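Local coordinates for protein pollen receptor-like kinase 3 (Arabidopsis thaliana, PDB 5WLS) that probably acts as a receptor-like kinase of pollen, using a leucine-rich-repeat extracellular domain similar in structure to the SERK co-receptors for signal perception, at residues S44-T49 and P66-I71; E60-L65 and F86-L91; D173-I178 and N195-G200; S166-N171 and E189-G194; G80-F85 and N99-E104. All blocks are in the same frame, centred on the assembly; numbering follows the deposited sequence.

Contact 1: residues S44-T49 and P66-I71; sequences SGIHVT and PNLRTI
Leu68 lays its CD1 methyl against the peptide group that follows Ser44, with CD1 3.3 Å from Ser44 O. Its CG is turned anti to the backbone N (chi1 177°), which sends the branch across to strand 42-47; from there CD1 reaches Ile46 CG1 at 4.3 Å. A flexible, branched leucine suits this place because it covers a peptide group and a neighbouring apolar chain at once.

The same carbonyl oxygen is gripped by two successive amides. Arg69 N comes to 2.6 Å from Ser44 O, a short and nearly straight bond, and Thr70 N approaches Ser44 O in the carbonyl plane at 3.0 Å. Thr70 then accepts in its turn, its O lying 2.9 Å from Ile46 N, in the alternating pattern of parallel strands, with Gly45 opposite Thr70 and Ile46 opposite Ile71.

Gly45 matters here because it carries no side chain: Thr70 OG1 can settle 3.2 Å from Gly45 CA. The hydroxyl and Ile46 O also share a water, which donates to the carbonyl and gives the polar face of the sheet a bridge beyond the direct bonds.

On the other side of strand 42-47, Ser44 and Gly45 together face Tyr36 of the antiparallel strand 35-38 in a classic beta bulge. Ile46 and Ile71 point to the opposite sheet face from Thr70 and pack on Leu62 of helix 59-63, the helix of a beta-alpha-beta unit, while helix 3-9 covers Ile46 through Lys8.

Contact 2: residues E60-L65 and F86-L91; sequences EDLKDL and FKLPGL
Lys63 and Leu88 bring two unlike pieces of backbone together, their CA atoms 6.0 Å apart. Residues 60-63 form a weakly bonded helix; across from it, residues 86-87 are 3-10, and the chain then bends through a type I turn from Leu88 to Leu91. No hydrogen bond passes between the segments, and side chains carry most of the contact, though Lys63 CG rests 3.6 Å from Lys87 O.

Leu88 is the apolar centre. Its CG lies anti to the carbonyl carbon (chi1 -46°), and the branch reaches over to the helix, where CD2 stands 4.0 Å from Leu62 CB. Leu88 CD2 also meets the aliphatic stem of Lys63, 3.7 Å from Lys63 CG. Leucines suit these buried positions, and both also pack on Ile71 of strand 70-72.

Toward the outside the lysines take over. The stem of Lys63 passes Lys87 obliquely, placing Lys63 CD 3.9 Å from Lys87 CB. A bend at its third torsion (chi3 79°) brings Lys63 NZ within 3.6 Å of Glu60 OE1, a salt bridge inside the helical segment. Lys87 NZ stops 5.0 Å from Glu60 OE2, near but not in contact.

The chemistry is therefore graded: leucine on the inside, methylene chains midway, charge at the exposed margin. With Lys63 NZ and Lys87 NZ 5.6 Å apart, the carboxylate of Glu60 would be expected to ease their mutual repulsion, while contact across the segments is mostly between hydrocarbon groups.

Contact 3: residues D173-I178 and N195-G200; sequences DLEGEI and NQRLCG
Asp173 turns its CG anti to the backbone N (chi1 -162°), and Arg197 bends at its third torsion (chi3 -95°), which brings carboxylate and guanidinium together where the final leucine-rich repeat passes into what is probably a C-terminal cap, closed by the Cys199-Cys207 disulfide. Arg197 is the third residue of a type II turn, Asn195 to Leu198, at positive phi. Its NE gives Asp173 OD1 a straight bond of 2.9 Å in the guanidinium plane, though the oxygen is met from above its carboxylate; NH2 adds a weak bond to OD2.

Glu175 takes a face, its extended chain alongside the arginine with the two planar groups 21° apart and Glu175 OE2 3.1 Å from Arg197 NH1. Asp173, Glu175 and Arg197 form a salt-bridge network, in which the long arginine reaches both acids. Glu175 OE1 is bonded to Thr151 and Gly152 of strand 151-152.

Inside, Asn195 OD1 accepts from Leu174 N at 3.2 Å, while its ND2 serves Leu169 O and Phe192 O, as a repeat's buried asparagine does. Cys199 N binds Gly176 O, and Cys199 O accepts from Ile178 N at 2.9 Å. Leu198 meets Ile178 nearly at a right angle, Leu198 CD2 3.7 Å from Ile178 CD1.

Contact 4: residues S166-N171 and E189-G194; sequences SLDLSN and EMKFEG
Leu167 and Leu169 press their methyls on the ring of Phe192, the tight side of the contact. Leu167 CD2 lies 4.0 Å from Phe192 CZ, and Leu169 CD1 is 3.9 Å from Phe192 CE1. Leu167 holds CG anti to its own N (chi1 174°), which helps carry CD2 to the ring, whereas Leu169 runs beside Phe192 in the same direction. Met190 SD lies at the ring edge, in plane. Large apolar residues suit this buried face.

The axes of strands 166-168 and 189-191 run 3° apart. Leu167 N gives a straight bond of 2.8 Å to Glu189 O, and Leu169 N one of 3.0 Å to Lys191 O; past the strands, Asn171 N still finds Glu193 O.

The other face is more polar. Asp168 is buried beneath the stem of extended Lys191, with Lys191 NZ 4.8 Å from Asp168 OD2. The loose, solvent side is the exposed Glu189 and the end of Lys191, their link long, Lys191 NZ to Glu189 OE2 3.7 Å. Ser166 OG bonds to His144.

Strand 189-191 is the edge strand at the C-terminal end of the sheet. Strand 142-144 flanks 166-168 on its far side, while Ile182 of helix 180-183 packs on both Leu167 and Phe192.

Contact 5: residues G80-F85 and N99-E104; sequences GPLPPF and NSFSGE
Phe101 drives its ring in beside the chain from Gly80 to Pro83, and its first torsion explains how: CG stands anti to the carbonyl carbon (chi1 -75°), which directs the ring along the neighbouring segment. Several groups then fix its position. Gly80 O lies in the ring plane at the edge, 3.3 Å from Phe101 CD1, where the slightly positive aromatic hydrogens favour an oxygen. Leu82 comes over one face instead, displaced toward the rim, with CD1 4.2 Å from Phe101 CD2. Leucine reaches that face with CG anti to the backbone N (chi1 -176°), and its chain meets the phenylalanine at about a right angle. Pro83 closes in near the far end of the ring, its CD 3.4 Å from Phe101 CE1; a rigid proline offers a compact hydrocarbon surface here.

Both segments belong to successive repeats of the plant-specific leucine-rich type, whose Asn-x-x-Ser-Gly consensus appears in each: Gly80 and Gly103 fill the glycine position, and Phe101 takes one normally held by leucine. At the backbone angles of Gly80 (phi 95°) a CB would jam against the carbonyl of the residue before, so the site calls for glycine. Gly80 O accepts from Ser102 N at 3.0 Å, the donor above the carbonyl plane. Farther on, the segments diverge. A water bridges the gap, accepting from Leu82 N at 3.0 Å and donating to Ser102 O. Two residues before Phe101, the buried Asn99 gives its ND2 to Leu73 O, while Leu78 of the previous repeat packs on Phe101 and Leu96 on Leu82.

In the fold
Contacts 1 to 4 are partly buried, contact 5 a surface contact. Contacts 1 and 4 join neighbouring strands of the same sheet near its two ends, on opposite sides of the chain's centre, their centres 27 Å apart; in both, parallel backbone bonds separate an apolar face from a polar one. Contact 2 packs against contact 1, Leu62 on Ile46 and Leu88 on Ile71, and relies on hydrocarbon without cross-bonds. Contact 3 adjoins contact 4, where Ile178 packs on Phe192, but spends more on charge and on a probable, disulfide-linked cap. Contact 5, midway along the solenoid, joins consecutive repeats around one aromatic ring; its 80-85 segment leads into contact 2 and touches contact 1 through Phe85 and Ile71.

Contact 1: residues S44-T49 and P66-I71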
# COMPACT_ATOMS: atom_id res chain seq x y z
N SER A 44 11.14 -4.17 12.55
CA SER A 44 10.82 -4.70 11.23
C SER A 44 9.43 -4.32 10.73
O SER A 44 9.17 -4.44 9.52
CB SER A 44 10.94 -6.23 11.23
OG SER A 44 10.11 -6.80 12.22
N GLY A 45 8.53 -3.87 11.60
CA GLY A 45 7.20 -3.48 11.18
C GLY A 45 6.64 -2.40 12.08
O GLY A 45 6.99 -2.30 13.25
N ILE A 46 5.75 -1.59 11.51
CA ILE A 46 4.98 -0.60 12.25
C ILE A 46 3.51 -0.87 11.99
O ILE A 46 3.08 -0.93 10.83
CB ILE A 46 5.35 0.84 11.85
CG1 ILE A 46 6.79 1.16 12.27
CG2 ILE A 46 4.38 1.84 12.47
CD1 ILE A 46 7.30 2.50 11.75
N HIS A 47 2.74 -1.04 13.06
CA HIS A 47 1.34 -1.44 12.98
C HIS A 47 0.53 -0.55 13.92
O HIS A 47 0.27 -0.93 15.07
CB HIS A 47 1.19 -2.93 13.32
CG HIS A 47 -0.20 -3.46 13.17
ND1 HIS A 47 -0.50 -4.79 13.35
CD2 HIS A 47 -1.37 -2.84 12.88
CE1 HIS A 47 -1.80 -4.98 13.16
NE2 HIS A 47 -2.35 -3.81 12.88
N VAL A 48 0.13 0.63 13.45
CA VAL A 48 -0.67 1.55 14.24
C VAL A 48 -1.91 1.92 13.43
O VAL A 48 -1.81 2.38 12.29
CB VAL A 48 0.12 2.81 14.66
CG1 VAL A 48 1.16 2.43 15.69
CG2 VAL A 48 0.79 3.46 13.48
N THR A 49 -3.09 1.70 14.02
CA THR A 49 -4.36 1.87 13.33
C THR A 49 -5.37 2.54 14.24
O THR A 49 -5.30 2.41 15.47
CB THR A 49 -4.93 0.52 12.85
OG1 THR A 49 -5.06 -0.37 13.97
CG2 THR A 49 -4.02 -0.12 11.81
N PRO A 66 16.84 0.03 9.22
CA PRO A 66 17.37 -0.70 8.06
C PRO A 66 16.70 -2.03 7.80
O PRO A 66 16.83 -2.54 6.68
CB PRO A 66 18.85 -0.90 8.42
CG PRO A 66 18.87 -0.92 9.91
CD PRO A 66 17.79 0.04 10.35
N ASN A 67 15.98 -2.61 8.75
CA ASN A 67 15.32 -3.88 8.51
C ASN A 67 13.81 -3.76 8.60
O ASN A 67 13.12 -4.78 8.78
CB ASN A 67 15.83 -4.93 9.50
CG ASN A 67 17.34 -4.95 9.59
OD1 ASN A 67 17.91 -4.47 10.58
ND2 ASN A 67 18.00 -5.43 8.55
N LEU A 68 13.27 -2.56 8.43
CA LEU A 68 11.83 -2.40 8.40
C LEU A 68 11.29 -3.02 7.12
O LEU A 68 11.77 -2.74 6.02
CB LEU A 68 11.45 -0.92 8.49
CG LEU A 68 9.96 -0.63 8.39
CD1 LEU A 68 9.27 -1.12 9.64
CD2 LEU A 68 9.71 0.86 8.25
N ARG A 69 10.29 -3.88 7.27
CA ARG A 69 9.73 -4.62 6.16
C ARG A 69 8.23 -4.44 6.01
O ARG A 69 7.72 -4.68 4.91
CB ARG A 69 10.02 -6.12 6.31
CG ARG A 69 11.49 -6.49 6.45
CD ARG A 69 12.08 -6.86 5.11
NE ARG A 69 13.50 -7.18 5.18
CZ ARG A 69 14.48 -6.28 5.17
NH1 ARG A 69 14.18 -4.99 5.08
NH2 ARG A 69 15.74 -6.67 5.24
N THR A 70 7.51 -4.04 7.05
CA THR A 70 6.06 -3.96 6.95
C THR A 70 5.56 -2.67 7.58
O THR A 70 5.96 -2.31 8.69
CB THR A 70 5.38 -5.17 7.62
OG1 THR A 70 5.81 -5.27 8.98
CG2 THR A 70 5.72 -6.46 6.88
N ILE A 71 4.67 -1.99 6.86
CA ILE A 71 3.99 -0.80 7.34
C ILE A 71 2.49 -1.02 7.19
O ILE A 71 2.02 -1.39 6.11
CB ILE A 71 4.42 0.46 6.56
CG1 ILE A 71 5.87 0.82 6.89
CG2 ILE A 71 3.49 1.63 6.87
CD1 ILE A 71 6.48 1.83 5.94
O HOH W 1 3.13 -4.08 10.07

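Contact 2: residues E60-L65 and F86-L91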
# COMPACT_ATOMS: atom_id res chain seq x y z
N GLU A 60 12.00 9.85 5.42
CA GLU A 60 13.40 9.88 5.80
C GLU A 60 13.60 9.34 7.21
O GLU A 60 14.64 8.74 7.51
CB GLU A 60 13.97 11.29 5.69
CG GLU A 60 13.95 11.87 4.28
CD GLU A 60 14.87 11.12 3.32
OE1 GLU A 60 15.89 10.58 3.78
OE2 GLU A 60 14.56 11.08 2.11
N ASP A 61 12.62 9.54 8.09
CA ASP A 61 12.66 8.90 9.41
C ASP A 61 12.61 7.39 9.29
O ASP A 61 13.36 6.68 9.97
CB ASP A 61 11.50 9.41 10.28
CG ASP A 61 11.62 10.88 10.60
OD1 ASP A 61 12.76 11.40 10.64
OD2 ASP A 61 10.58 11.52 10.83
N LEU A 62 11.74 6.86 8.42
CA LEU A 62 11.60 5.42 8.29
C LEU A 62 12.78 4.79 7.55
O LEU A 62 12.99 3.58 7.68
CB LEU A 62 10.30 5.06 7.56
CG LEU A 62 8.97 5.60 8.10
CD1 LEU A 62 7.82 5.12 7.22
CD2 LEU A 62 8.75 5.18 9.55
N LYS A 63 13.55 5.57 6.79
CA LYS A 63 14.75 5.04 6.15
C LYS A 63 15.84 4.71 7.16
O LYS A 63 16.71 3.89 6.86
CB LYS A 63 15.29 6.04 5.13
CG LYS A 63 14.60 5.99 3.77
CD LYS A 63 14.99 7.18 2.92
CE LYS A 63 16.36 7.00 2.28
NZ LYS A 63 16.68 8.09 1.32
N ASP A 64 15.80 5.31 8.35
CA ASP A 64 16.80 5.04 9.37
C ASP A 64 16.52 3.75 10.15
O ASP A 64 17.26 3.45 11.09
CB ASP A 64 16.91 6.24 10.32
CG ASP A 64 17.37 7.50 9.64
OD1 ASP A 64 18.07 7.41 8.61
OD2 ASP A 64 17.01 8.59 10.14
N LEU A 65 15.48 2.99 9.77
CA LEU A 65 15.26 1.63 10.23
C LEU A 65 15.67 0.67 9.13
O LEU A 65 14.91 0.47 8.17
CB LEU A 65 13.79 1.40 10.61
CG LEU A 65 13.12 2.40 11.54
CD1 LEU A 65 11.62 2.15 11.64
CD2 LEU A 65 13.76 2.06 12.89
N PHE A 86 8.75 4.10 -2.01
CA PHE A 86 9.79 3.43 -2.77
C PHE A 86 11.20 3.70 -2.25
O PHE A 86 12.14 3.04 -2.69
CB PHE A 86 9.71 3.84 -4.24
CG PHE A 86 9.71 5.33 -4.46
CD1 PHE A 86 8.52 6.02 -4.59
CD2 PHE A 86 10.90 6.03 -4.55
CE1 PHE A 86 8.52 7.39 -4.79
CE2 PHE A 86 10.91 7.40 -4.75
CZ PHE A 86 9.71 8.07 -4.87
N LYS A 87 11.35 4.65 -1.33
CA LYS A 87 12.64 4.91 -0.70
C LYS A 87 13.00 3.90 0.37
O LYS A 87 14.12 3.92 0.88
CB LYS A 87 12.64 6.33 -0.12
CG LYS A 87 12.76 7.42 -1.17
CD LYS A 87 12.11 8.70 -0.66
CE LYS A 87 12.80 9.96 -1.16
NZ LYS A 87 13.17 9.97 -2.61
N LEU A 88 12.08 3.00 0.72
CA LEU A 88 12.37 1.94 1.66
C LEU A 88 12.64 0.66 0.89
O LEU A 88 11.69 0.05 0.37
CB LEU A 88 11.21 1.76 2.63
CG LEU A 88 10.72 3.10 3.17
CD1 LEU A 88 9.37 2.99 3.86
CD2 LEU A 88 11.76 3.68 4.11
N PRO A 89 13.89 0.20 0.78
CA PRO A 89 14.22 -0.84 -0.20
C PRO A 89 13.74 -2.25 0.13
O PRO A 89 13.42 -3.02 -0.78
CB PRO A 89 15.75 -0.78 -0.26
CG PRO A 89 16.16 -0.26 1.08
CD PRO A 89 15.08 0.71 1.49
N GLY A 90 13.66 -2.60 1.41
CA GLY A 90 13.24 -3.93 1.79
C GLY A 90 11.77 -4.05 2.13
O GLY A 90 11.36 -5.01 2.78
N LEU A 91 10.96 -3.08 1.70
CA LEU A 91 9.56 -3.10 2.11
C LEU A 91 8.84 -4.24 1.42
O LEU A 91 8.95 -4.43 0.21
CB LEU A 91 8.90 -1.76 1.78
CG LEU A 91 7.54 -1.53 2.44
CD1 LEU A 91 7.73 -1.11 3.88
CD2 LEU A 91 6.77 -0.44 1.70

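Contact 3: residues D173-I178 and N195-G200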
# COMPACT_ATOMS: atom_id res chain seq x y z
N ASP A 173 -13.08 4.00 -11.51
CA ASP A 173 -13.66 4.43 -12.78
C ASP A 173 -12.77 4.02 -13.93
O ASP A 173 -12.51 4.80 -14.85
CB ASP A 173 -13.92 5.94 -12.78
CG ASP A 173 -14.89 6.37 -13.86
OD1 ASP A 173 -15.50 5.48 -14.50
OD2 ASP A 173 -15.05 7.59 -14.08
N LEU A 174 -12.29 2.78 -13.90
CA LEU A 174 -11.37 2.29 -14.92
C LEU A 174 -12.13 2.04 -16.23
O LEU A 174 -13.35 1.84 -16.24
CB LEU A 174 -10.67 1.02 -14.44
CG LEU A 174 -9.82 1.21 -13.18
CD1 LEU A 174 -9.60 -0.12 -12.46
CD2 LEU A 174 -8.50 1.88 -13.51
N GLU A 175 -11.38 2.03 -17.33
CA GLU A 175 -11.99 2.20 -18.65
C GLU A 175 -11.79 1.01 -19.58
O GLU A 175 -12.78 0.44 -20.04
CB GLU A 175 -11.44 3.47 -19.31
CG GLU A 175 -11.81 4.73 -18.55
CD GLU A 175 -11.18 5.97 -19.14
OE1 GLU A 175 -10.39 6.63 -18.43
OE2 GLU A 175 -11.42 6.26 -20.33
N GLY A 176 -10.56 0.61 -19.88
CA GLY A 176 -10.35 -0.20 -21.06
C GLY A 176 -10.85 -1.63 -21.02
O GLY A 176 -11.67 -2.00 -20.17
N GLU A 177 -10.36 -2.45 -21.95
CA GLU A 177 -10.51 -3.89 -21.83
C GLU A 177 -9.71 -4.36 -20.63
O GLU A 177 -8.58 -3.91 -20.41
CB GLU A 177 -9.99 -4.58 -23.10
CG GLU A 177 -10.09 -6.10 -23.07
CD GLU A 177 -9.26 -6.75 -24.16
OE1 GLU A 177 -9.82 -7.52 -24.97
OE2 GLU A 177 -8.05 -6.43 -24.25
N ILE A 178 -10.30 -5.25 -19.83
CA ILE A 178 -9.49 -5.82 -18.75
C ILE A 178 -8.38 -6.67 -19.37
O ILE A 178 -8.65 -7.51 -20.24
CB ILE A 178 -10.36 -6.64 -17.81
CG1 ILE A 178 -11.13 -5.70 -16.88
CG2 ILE A 178 -9.52 -7.62 -17.00
CD1 ILE A 178 -12.01 -6.39 -15.90
N ASN A 195 -17.07 -0.79 -11.86
CA ASN A 195 -16.21 -0.07 -12.78
C ASN A 195 -17.00 0.02 -14.07
O ASN A 195 -16.78 -0.76 -15.00
CB ASN A 195 -14.89 -0.80 -12.97
CG ASN A 195 -13.88 -0.45 -11.91
OD1 ASN A 195 -13.47 0.71 -11.78
ND2 ASN A 195 -13.46 -1.44 -11.13
N GLN A 196 -17.93 0.97 -14.13
CA GLN A 196 -18.51 1.27 -15.42
C GLN A 196 -17.38 1.72 -16.34
O GLN A 196 -16.30 2.10 -15.87
CB GLN A 196 -19.57 2.37 -15.32
CG GLN A 196 -20.63 2.17 -14.24
CD GLN A 196 -21.15 3.49 -13.71
OE1 GLN A 196 -21.64 3.58 -12.58
NE2 GLN A 196 -21.05 4.53 -14.53
N ARG A 197 -17.63 1.64 -17.65
CA ARG A 197 -16.66 1.92 -18.71
C ARG A 197 -15.79 0.69 -19.01
O ARG A 197 -15.32 0.53 -20.14
CB ARG A 197 -15.77 3.13 -18.38
CG ARG A 197 -16.55 4.41 -18.06
CD ARG A 197 -15.78 5.67 -18.41
NE ARG A 197 -15.07 6.20 -17.25
CZ ARG A 197 -14.06 7.06 -17.32
NH1 ARG A 197 -13.64 7.47 -18.51
NH2 ARG A 197 -13.47 7.50 -16.22
N LEU A 198 -15.62 -0.20 -18.03
CA LEU A 198 -14.70 -1.33 -18.14
C LEU A 198 -15.39 -2.50 -18.84
O LEU A 198 -16.58 -2.75 -18.61
CB LEU A 198 -14.22 -1.73 -16.74
CG LEU A 198 -12.88 -2.42 -16.50
CD1 LEU A 198 -11.74 -1.46 -16.78
CD2 LEU A 198 -12.79 -2.91 -15.06
N CYS A 199 -14.65 -3.24 -19.67
CA CYS A 199 -15.26 -4.33 -20.44
C CYS A 199 -14.25 -5.46 -20.64
O CYS A 199 -13.14 -5.44 -20.10
CB CYS A 199 -15.78 -3.85 -21.81
SG CYS A 199 -14.54 -3.08 -22.88
N GLY A 200 -14.66 -6.46 -21.42
CA GLY A 200 -13.83 -7.62 -21.69
C GLY A 200 -14.06 -8.67 -20.63
O GLY A 200 -15.19 -9.12 -20.43

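Contact 4: residues S166-N171 and E189-G194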
# COMPACT_ATOMS: atom_id res chain seq x y z
N SER A 166 -4.54 -12.40 -5.36
CA SER A 166 -5.69 -11.58 -5.00
C SER A 166 -5.51 -10.18 -5.57
O SER A 166 -4.55 -9.48 -5.22
CB SER A 166 -5.88 -11.52 -3.49
OG SER A 166 -6.87 -10.55 -3.14
N LEU A 167 -6.43 -9.79 -6.45
CA LEU A 167 -6.44 -8.47 -7.08
C LEU A 167 -7.84 -7.90 -6.95
O LEU A 167 -8.81 -8.52 -7.41
CB LEU A 167 -6.03 -8.56 -8.55
CG LEU A 167 -6.15 -7.26 -9.34
CD1 LEU A 167 -5.11 -6.26 -8.85
CD2 LEU A 167 -6.03 -7.49 -10.84
N ASP A 168 -7.95 -6.72 -6.35
CA ASP A 168 -9.24 -6.06 -6.16
C ASP A 168 -9.14 -4.64 -6.70
O ASP A 168 -8.47 -3.79 -6.11
CB ASP A 168 -9.65 -6.05 -4.68
CG ASP A 168 -11.06 -5.54 -4.46
OD1 ASP A 168 -11.68 -5.01 -5.42
OD2 ASP A 168 -11.57 -5.66 -3.33
N LEU A 169 -9.80 -4.39 -7.83
CA LEU A 169 -9.86 -3.07 -8.44
C LEU A 169 -11.29 -2.55 -8.50
O LEU A 169 -11.61 -1.69 -9.34
CB LEU A 169 -9.24 -3.09 -9.83
CG LEU A 169 -7.77 -3.53 -9.90
CD1 LEU A 169 -7.30 -3.67 -11.34
CD2 LEU A 169 -6.88 -2.57 -9.13
N SER A 170 -12.17 -3.06 -7.64
CA SER A 170 -13.59 -2.74 -7.71
C SER A 170 -13.84 -1.28 -7.34
O SER A 170 -13.06 -0.65 -6.62
CB SER A 170 -14.39 -3.65 -6.77
OG SER A 170 -13.67 -3.91 -5.57
N ASN A 171 -14.93 -0.74 -7.87
CA ASN A 171 -15.46 0.56 -7.45
C ASN A 171 -14.44 1.68 -7.66
O ASN A 171 -14.15 2.47 -6.77
CB ASN A 171 -15.93 0.51 -6.00
CG ASN A 171 -17.16 -0.36 -5.82
OD1 ASN A 171 -18.07 -0.34 -6.65
ND2 ASN A 171 -17.18 -1.14 -4.75
N GLU A 189 -7.92 -14.73 -7.51
CA GLU A 189 -9.16 -14.08 -7.09
C GLU A 189 -9.11 -12.62 -7.54
O GLU A 189 -8.34 -11.82 -7.00
CB GLU A 189 -9.36 -14.17 -5.58
CG GLU A 189 -10.80 -13.86 -5.15
CD GLU A 189 -10.95 -13.65 -3.65
OE1 GLU A 189 -9.98 -13.91 -2.91
OE2 GLU A 189 -12.03 -13.19 -3.21
N MET A 190 -9.92 -12.28 -8.54
CA MET A 190 -9.93 -10.94 -9.11
C MET A 190 -11.31 -10.34 -8.98
O MET A 190 -12.33 -11.04 -9.05
CB MET A 190 -9.49 -10.96 -10.58
CG MET A 190 -10.37 -11.80 -11.50
SD MET A 190 -9.61 -12.09 -13.11
CE MET A 190 -8.44 -13.38 -12.74
N LYS A 191 -11.34 -9.03 -8.77
CA LYS A 191 -12.59 -8.30 -8.61
C LYS A 191 -12.54 -7.02 -9.42
O LYS A 191 -11.56 -6.27 -9.35
CB LYS A 191 -12.89 -7.99 -7.14
CG LYS A 191 -13.20 -9.23 -6.32
CD LYS A 191 -13.38 -8.91 -4.85
CE LYS A 191 -13.60 -10.18 -4.04
NZ LYS A 191 -13.59 -9.93 -2.57
N PHE A 192 -13.64 -6.78 -10.19
CA PHE A 192 -13.69 -5.62 -11.07
C PHE A 192 -15.03 -4.89 -11.06
O PHE A 192 -15.19 -3.90 -11.82
CB PHE A 192 -13.32 -6.01 -12.51
CG PHE A 192 -11.93 -6.62 -12.65
CD1 PHE A 192 -10.77 -5.86 -12.68
CD2 PHE A 192 -11.82 -8.00 -12.79
CE1 PHE A 192 -9.53 -6.47 -12.84
CE2 PHE A 192 -10.60 -8.61 -12.94
CZ PHE A 192 -9.45 -7.84 -12.96
N GLU A 193 -15.98 -5.29 -10.18
CA GLU A 193 -17.32 -4.67 -10.13
C GLU A 193 -17.23 -3.16 -9.95
O GLU A 193 -16.22 -2.60 -9.53
CB GLU A 193 -18.23 -5.10 -8.95
CG GLU A 193 -18.23 -6.54 -8.61
CD GLU A 193 -16.96 -6.77 -7.75
OE1 GLU A 193 -16.12 -7.46 -8.34
OE2 GLU A 193 -16.87 -6.31 -6.56
N GLY A 194 -18.35 -2.53 -10.27
CA GLY A 194 -18.48 -1.13 -9.95
C GLY A 194 -17.56 -0.27 -10.74
O GLY A 194 -17.27 0.86 -10.34

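Contact 5: residues G80-F85 and N99-E104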
# COMPACT_ATOMS: atom_id res chain seq x y z
N GLY A 80 -3.15 13.95 1.52
CA GLY A 80 -2.09 14.49 0.71
C GLY A 80 -1.61 13.43 -0.26
O GLY A 80 -2.19 12.34 -0.34
N PRO A 81 -0.54 13.70 -1.00
CA PRO A 81 -0.05 12.72 -1.97
C PRO A 81 0.55 11.51 -1.28
O PRO A 81 0.92 11.54 -0.10
CB PRO A 81 1.01 13.49 -2.76
CG PRO A 81 1.49 14.54 -1.80
CD PRO A 81 0.29 14.92 -0.96
N LEU A 82 0.64 10.42 -2.03
CA LEU A 82 1.17 9.19 -1.46
C LEU A 82 2.65 9.37 -1.19
O LEU A 82 3.41 9.68 -2.11
CB LEU A 82 0.93 8.02 -2.41
CG LEU A 82 1.35 6.66 -1.86
CD1 LEU A 82 0.40 6.23 -0.76
CD2 LEU A 82 1.35 5.62 -2.97
N PRO A 83 3.10 9.20 0.05
CA PRO A 83 4.50 9.47 0.38
C PRO A 83 5.41 8.50 -0.34
O PRO A 83 5.00 7.38 -0.70
CB PRO A 83 4.54 9.26 1.91
CG PRO A 83 3.12 9.41 2.36
CD PRO A 83 2.31 8.84 1.24
N PRO A 84 6.66 8.88 -0.58
CA PRO A 84 7.53 8.08 -1.45
C PRO A 84 7.99 6.78 -0.80
O PRO A 84 9.17 6.65 -0.45
CB PRO A 84 8.70 9.02 -1.72
CG PRO A 84 8.77 9.86 -0.48
CD PRO A 84 7.35 10.07 -0.05
N PHE A 85 7.08 5.81 -0.65
CA PHE A 85 7.45 4.57 0.02
C PHE A 85 8.49 3.77 -0.74
O PHE A 85 9.07 2.84 -0.17
CB PHE A 85 6.20 3.72 0.27
CG PHE A 85 5.32 4.25 1.37
CD1 PHE A 85 4.21 5.02 1.07
CD2 PHE A 85 5.62 3.99 2.70
CE1 PHE A 85 3.40 5.51 2.08
CE2 PHE A 85 4.81 4.48 3.71
CZ PHE A 85 3.71 5.24 3.40
N ASN A 99 -7.62 5.34 4.24
CA ASN A 99 -7.02 6.63 4.58
C ASN A 99 -7.52 7.61 3.53
O ASN A 99 -8.42 7.28 2.74
CB ASN A 99 -5.48 6.57 4.64
CG ASN A 99 -4.93 6.09 5.99
OD1 ASN A 99 -5.04 6.78 7.02
ND2 ASN A 99 -4.40 4.89 6.00
N SER A 100 -6.99 8.83 3.52
CA SER A 100 -7.50 9.84 2.58
C SER A 100 -6.39 10.37 1.67
O SER A 100 -6.38 11.54 1.30
CB SER A 100 -8.18 10.99 3.32
OG SER A 100 -9.34 10.53 4.00
N PHE A 101 -5.46 9.49 1.28
CA PHE A 101 -4.44 9.88 0.31
C PHE A 101 -5.08 10.15 -1.05
O PHE A 101 -5.95 9.41 -1.50
CB PHE A 101 -3.37 8.80 0.17
CG PHE A 101 -2.42 8.74 1.33
CD1 PHE A 101 -1.57 9.80 1.63
CD2 PHE A 101 -2.34 7.60 2.11
CE1 PHE A 101 -0.69 9.73 2.69
CE2 PHE A 101 -1.46 7.52 3.17
CZ PHE A 101 -0.63 8.59 3.46
N SER A 102 -4.64 11.22 -1.69
CA SER A 102 -5.25 11.73 -2.91
C SER A 102 -4.18 11.93 -3.98
O SER A 102 -2.98 11.88 -3.70
CB SER A 102 -6.03 13.03 -2.64
OG SER A 102 -5.16 14.14 -2.49
N GLY A 103 -4.64 12.15 -5.21
CA GLY A 103 -3.75 12.51 -6.30
C GLY A 103 -3.33 11.30 -7.12
O GLY A 103 -3.71 10.16 -6.87
N GLU A 104 -2.51 11.58 -8.13
CA GLU A 104 -2.04 10.55 -9.04
C GLU A 104 -0.68 10.02 -8.59
O GLU A 104 0.22 10.79 -8.24
CB GLU A 104 -1.95 11.08 -10.47
CG GLU A 104 -1.39 10.08 -11.47
CD GLU A 104 -1.58 10.52 -12.91
OE1 GLU A 104 -1.45 9.67 -13.82
OE2 GLU A 104 -1.89 11.71 -13.13
O HOH W 2 -0.61 10.44 -4.76